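Local structure of hypothetical protein GrpB (Enterococcus faecalis, 2NRK) at residues Met81-Phe84 against Arg89-Leu92; Trp71-Glu74 against Glu79-Gly82. The protein is of unknown function but belongs to the GrpB family, which is grouped with the nucleotidyltransferase-like proteins, so a related activity is possible though unproven. One frame throughout, in Å; residues are numbered along the deposited sequence.

Contact 1: Met81-Phe84 against Arg89-Leu92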
loop_
_atom_site.group_PDB
_atom_site.type_symbol
_atom_site.label_atom_id
_atom_site.label_comp_id
_atom_site.label_asym_id
_atom_site.label_seq_id
_atom_site.Cartn_x
_atom_site.Cartn_y
_atom_site.Cartn_z
HETATM N N MSE A 81 2.425 -22.346 -11.299
HETATM C CA MSE A 81 1.219 -22.808 -10.586
HETATM C C MSE A 81 -0.049 -21.975 -10.832
HETATM O O MSE A 81 -1.128 -22.328 -10.325
HETATM C CB MSE A 81 1.481 -22.897 -9.061
HETATM C CG MSE A 81 2.592 -23.852 -8.584
HETATM SE SE MSE A 81 2.386 -25.610 -9.235
HETATM C CE MSE A 81 0.957 -26.233 -8.099
ATOM N N GLY A 82 0.056 -20.900 -11.625
ATOM C CA GLY A 82 -1.096 -20.016 -11.812
ATOM C C GLY A 82 -1.447 -19.299 -10.526
ATOM O O GLY A 82 -0.562 -19.014 -9.694
ATOM N N GLU A 83 -2.736 -19.043 -10.328
ATOM C CA GLU A 83 -3.169 -18.361 -9.100
ATOM C C GLU A 83 -2.947 -19.257 -7.882
ATOM O O GLU A 83 -2.651 -18.750 -6.790
ATOM C CB GLU A 83 -4.641 -17.974 -9.189
ATOM C CG GLU A 83 -4.926 -16.899 -10.239
ATOM C CD GLU A 83 -6.373 -16.436 -10.204
ATOM O OE1 GLU A 83 -7.267 -17.272 -9.882
ATOM O OE2 GLU A 83 -6.622 -15.249 -10.539
ATOM N N PHE A 84 -3.082 -20.572 -8.073
ATOM C CA PHE A 84 -2.950 -21.534 -6.952
ATOM C C PHE A 84 -3.767 -21.067 -5.722
ATOM O O PHE A 84 -3.283 -21.026 -4.574
ATOM C CB PHE A 84 -1.468 -21.775 -6.612
ATOM C CG PHE A 84 -1.233 -22.998 -5.772
ATOM C CD1 PHE A 84 -1.858 -24.206 -6.083
ATOM C CD2 PHE A 84 -0.426 -22.930 -4.641
ATOM C CE1 PHE A 84 -1.656 -25.353 -5.293
ATOM C CE2 PHE A 84 -0.216 -24.086 -3.848
ATOM C CZ PHE A 84 -0.834 -25.288 -4.182
ATOM N N ARG A 89 -2.838 -13.669 -8.432
ATOM C CA ARG A 89 -1.448 -14.091 -8.256
ATOM C C ARG A 89 -0.989 -14.953 -9.429
ATOM O O ARG A 89 -1.825 -15.619 -10.081
ATOM C CB ARG A 89 -1.299 -14.878 -6.944
ATOM C CG ARG A 89 0.158 -15.308 -6.664
ATOM C CD ARG A 89 0.273 -15.939 -5.271
ATOM N NE ARG A 89 -0.538 -17.175 -5.146
ATOM C CZ ARG A 89 -0.415 -18.023 -4.118
ATOM N NH1 ARG A 89 0.473 -17.763 -3.146
ATOM N NH2 ARG A 89 -1.166 -19.118 -4.030
ATOM N N ARG A 90 0.307 -14.906 -9.729
ATOM C CA ARG A 90 0.969 -16.055 -10.381
ATOM C C ARG A 90 2.021 -16.584 -9.439
ATOM O O ARG A 90 2.910 -15.839 -9.028
ATOM C CB ARG A 90 1.564 -15.691 -11.742
ATOM C CG ARG A 90 0.496 -15.238 -12.747
ATOM C CD ARG A 90 -0.532 -16.355 -13.064
ATOM N NE ARG A 90 -1.438 -15.938 -14.140
ATOM C CZ ARG A 90 -2.547 -15.222 -13.963
ATOM N NH1 ARG A 90 -2.932 -14.872 -12.736
ATOM N NH2 ARG A 90 -3.303 -14.875 -15.038
ATOM N N TYR A 91 1.953 -17.876 -9.139
ATOM C CA TYR A 91 2.801 -18.457 -8.126
ATOM C C TYR A 91 3.750 -19.437 -8.832
ATOM O O TYR A 91 3.306 -20.209 -9.696
ATOM C CB TYR A 91 1.917 -19.202 -7.124
ATOM C CG TYR A 91 2.659 -19.918 -6.013
ATOM C CD1 TYR A 91 3.434 -19.206 -5.102
ATOM C CD2 TYR A 91 2.528 -21.302 -5.838
ATOM C CE1 TYR A 91 4.096 -19.872 -4.034
ATOM C CE2 TYR A 91 3.188 -21.973 -4.775
ATOM C CZ TYR A 91 3.977 -21.236 -3.906
ATOM O OH TYR A 91 4.624 -21.911 -2.876
ATOM N N LEU A 92 5.024 -19.376 -8.474
ATOM C CA LEU A 92 6.038 -20.304 -9.000
ATOM C C LEU A 92 6.713 -20.986 -7.829
ATOM O O LEU A 92 6.988 -20.358 -6.813
ATOM C CB LEU A 92 7.137 -19.570 -9.786
ATOM C CG LEU A 92 6.797 -18.476 -10.807
ATOM C CD1 LEU A 92 8.078 -17.874 -11.365
ATOM C CD2 LEU A 92 5.984 -19.053 -11.899
HETATM O O HOH W 1 2.274 -19.049 -12.089
HETATM O O HOH W 2 -5.427 -13.592 -12.330
#
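Tyr91 meets the 81-84 loop with both its backbone and its ring. Its carbonyl O takes a bond from Met81 N at 2.8 Å, nearly along the C=O axis, while its own N donates a hydrogen bond to Gly82 O, also at 2.8 Å. The ring, swung anti to the backbone N (chi1 178°), lies alongside two side chains that point the same way. Met81, a selenomethionine, sets its CB at the ring edge, 3.7 Å from Tyr91 CD2, before its chain leads off. Phe84 comes beside the ring from further along the loop: the planes are only 7° apart but so far slid that the rings barely overlap, and the touch is Phe84 CD2 on Tyr91 CD2 at 3.6 Å. Two residues, Met81 and Gly82, thus face one, the signature of a beta bulge between the 79-82 edge and strand 89-94; a water accepting from Gly82 N and donating to Tyr91 O bridges the two backbones there. Beyond the bulge Arg89 takes over. Its chain runs extended and then bends at chi3 (62°), bringing the guanidinium to the backbone carbonyls of the loop, where NE and NH2 grip Glu83 O side-on at 3.1 and 3.2 Å, with that oxygen in the guanidinium plane. NH2 also makes a weak bond to Phe84 O. Tyr91 CB sits over one face of this group. Glu83 lays CG against Arg89 O at 3.4 Å; its carboxylate turns to Gly88 N and, through a second water, to Arg90 NH1, whose guanidinium also pairs through NE with Asp67.

Contact 2: Trp71-Glu74 against Glu79-Gly82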
loop_
_atom_site.group_PDB
_atom_site.type_symbol
_atom_site.label_atom_id
_atom_site.label_comp_id
_atom_site.label_asym_id
_atom_site.label_seq_id
_atom_site.Cartn_x
_atom_site.Cartn_y
_atom_site.Cartn_z
ATOM N N TRP A 71 6.683 -21.014 -19.914
ATOM C CA TRP A 71 7.682 -22.021 -20.328
ATOM C C TRP A 71 9.128 -21.527 -20.135
ATOM O O TRP A 71 10.050 -22.339 -19.976
ATOM C CB TRP A 71 7.367 -22.521 -21.753
ATOM C CG TRP A 71 5.966 -23.031 -21.717
ATOM C CD1 TRP A 71 5.551 -24.253 -21.270
ATOM C CD2 TRP A 71 4.778 -22.265 -21.968
ATOM N NE1 TRP A 71 4.165 -24.303 -21.256
ATOM C CE2 TRP A 71 3.678 -23.096 -21.685
ATOM C CE3 TRP A 71 4.545 -20.959 -22.422
ATOM C CZ2 TRP A 71 2.354 -22.671 -21.863
ATOM C CZ3 TRP A 71 3.213 -20.526 -22.579
ATOM C CH2 TRP A 71 2.150 -21.393 -22.294
ATOM N N GLU A 72 9.316 -20.205 -20.127
ATOM C CA GLU A 72 10.611 -19.637 -19.754
ATOM C C GLU A 72 10.882 -19.925 -18.274
ATOM O O GLU A 72 11.996 -20.275 -17.887
ATOM C CB GLU A 72 10.641 -18.120 -20.000
ATOM C CG GLU A 72 10.641 -17.713 -21.445
ATOM C CD GLU A 72 11.931 -18.031 -22.170
ATOM O OE1 GLU A 72 12.941 -18.453 -21.531
ATOM O OE2 GLU A 72 11.924 -17.859 -23.416
ATOM N N PHE A 73 9.869 -19.760 -17.425
ATOM C CA PHE A 73 10.058 -20.091 -16.023
ATOM C C PHE A 73 10.302 -21.584 -15.808
ATOM O O PHE A 73 11.144 -21.968 -14.993
ATOM C CB PHE A 73 8.861 -19.663 -15.208
ATOM C CG PHE A 73 8.707 -18.178 -15.098
ATOM C CD1 PHE A 73 9.744 -17.382 -14.552
ATOM C CD2 PHE A 73 7.520 -17.573 -15.495
ATOM C CE1 PHE A 73 9.572 -15.987 -14.443
ATOM C CE2 PHE A 73 7.343 -16.169 -15.382
ATOM C CZ PHE A 73 8.376 -15.394 -14.858
ATOM N N GLU A 74 9.578 -22.426 -16.548
ATOM C CA GLU A 74 9.820 -23.877 -16.470
ATOM C C GLU A 74 11.265 -24.204 -16.856
ATOM O O GLU A 74 11.877 -25.100 -16.274
ATOM C CB GLU A 74 8.827 -24.652 -17.345
ATOM C CG GLU A 74 7.376 -24.530 -16.841
ATOM C CD GLU A 74 6.397 -25.404 -17.627
ATOM O OE1 GLU A 74 6.828 -26.028 -18.615
ATOM O OE2 GLU A 74 5.213 -25.456 -17.225
ATOM N N GLU A 79 7.901 -24.862 -11.397
ATOM C CA GLU A 79 6.544 -25.243 -11.679
ATOM C C GLU A 79 5.703 -23.966 -11.686
ATOM O O GLU A 79 5.732 -23.175 -10.727
ATOM C CB GLU A 79 5.987 -26.150 -10.567
ATOM C CG GLU A 79 6.386 -27.565 -10.542
ATOM C CD GLU A 79 5.563 -28.284 -9.451
ATOM O OE1 GLU A 79 5.955 -28.195 -8.268
ATOM O OE2 GLU A 79 4.516 -28.865 -9.783
ATOM N N TYR A 80 4.973 -23.776 -12.773
ATOM C CA TYR A 80 4.163 -22.591 -12.987
ATOM C C TYR A 80 2.757 -22.876 -12.472
ATOM O O TYR A 80 1.999 -23.607 -13.113
ATOM C CB TYR A 80 4.134 -22.258 -14.476
ATOM C CG TYR A 80 3.534 -20.903 -14.757
ATOM C CD1 TYR A 80 4.331 -19.752 -14.709
ATOM C CD2 TYR A 80 2.187 -20.770 -15.094
ATOM C CE1 TYR A 80 3.808 -18.508 -14.969
ATOM C CE2 TYR A 80 1.634 -19.500 -15.356
ATOM C CZ TYR A 80 2.461 -18.386 -15.266
ATOM O OH TYR A 80 1.929 -17.149 -15.518
HETATM N N MSE A 81 2.425 -22.346 -11.299
HETATM C CA MSE A 81 1.219 -22.808 -10.586
HETATM C C MSE A 81 -0.049 -21.975 -10.832
HETATM O O MSE A 81 -1.128 -22.328 -10.325
HETATM C CB MSE A 81 1.481 -22.897 -9.061
HETATM C CG MSE A 81 2.592 -23.852 -8.584
HETATM SE SE MSE A 81 2.386 -25.610 -9.235
HETATM C CE MSE A 81 0.957 -26.233 -8.099
ATOM N N GLY A 82 0.056 -20.900 -11.625
ATOM C CA GLY A 82 -1.096 -20.016 -11.812
ATOM C C GLY A 82 -1.447 -19.299 -10.526
ATOM O O GLY A 82 -0.562 -19.014 -9.694
HETATM O O HOH W 3 4.771 -25.928 -14.684
#
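Phe73 and Tyr80 make the direct apolar contact between the helix 70-75 and the strand 79-80. Phe73 sends one ring carbon, CD2, against the edge of the tyrosine ring, where it sits 3.9 Å from both Tyr80 CD1 and Tyr80 CE1. The two side chains cross obliquely. Both start out toward the opposite segment: Phe73 CG lies beside its backbone N (chi1 -69°), whereas Tyr80 CG is anti to its own N (chi1 -169°), which swings the ring so that its CD1-CE1 edge meets Phe73. Phe73 is buried, with Leu26, Ile29 and Leu30 of helix 14-30 and Leu92 of strand 89-94 also packed against it. It therefore belongs to the hydrophobic layer between the sheet and that helix.

The polar part of the contact runs through water. No hydrogen bond passes straight from one segment to the other; instead one water donates to Glu74 OE2 at 2.6 Å and accepts from Tyr80 N at 2.9 Å. Strand 79-80 is the outermost of the sheet at this end: Glu79 and Met81 turn their backbone bonds inward to strand 89-94, and the amide of Tyr80 between them faces outward, to the water. Gln70 NE2, one turn earlier on the helix, is a second donor to Glu74 OE2. At the far end of the phenol, Tyr80 OH is bonded to Asp67.

Chemically, then, van der Waals packing on the inner side is joined to a solvent-mediated link at the surface; with two donors on one oxygen, the Glu74 carboxylate is probably ionised, and the outward amide of an edge strand is satisfied without a further strand.

In the fold
Reading from the N terminus, the chain leaves helix 70-75, turns through residues 76-78 and enters strand 79-80; contact 2 closes that turn. It then passes at once into the loop that leads back to strand 89-94, and contact 1 closes the second turn, residues 85-88. The two closures neither nest nor cross but follow in series, with Met81 and Gly82 common to both. Their centres are 9 Å apart, and Leu92 joins them by packing: its CD1 lies 3.6 Å from Phe73 CD1, while its CD2 reaches Tyr80. Together they tie a short helix, the edge strand and its antiparallel neighbour into one border of the mixed sheet.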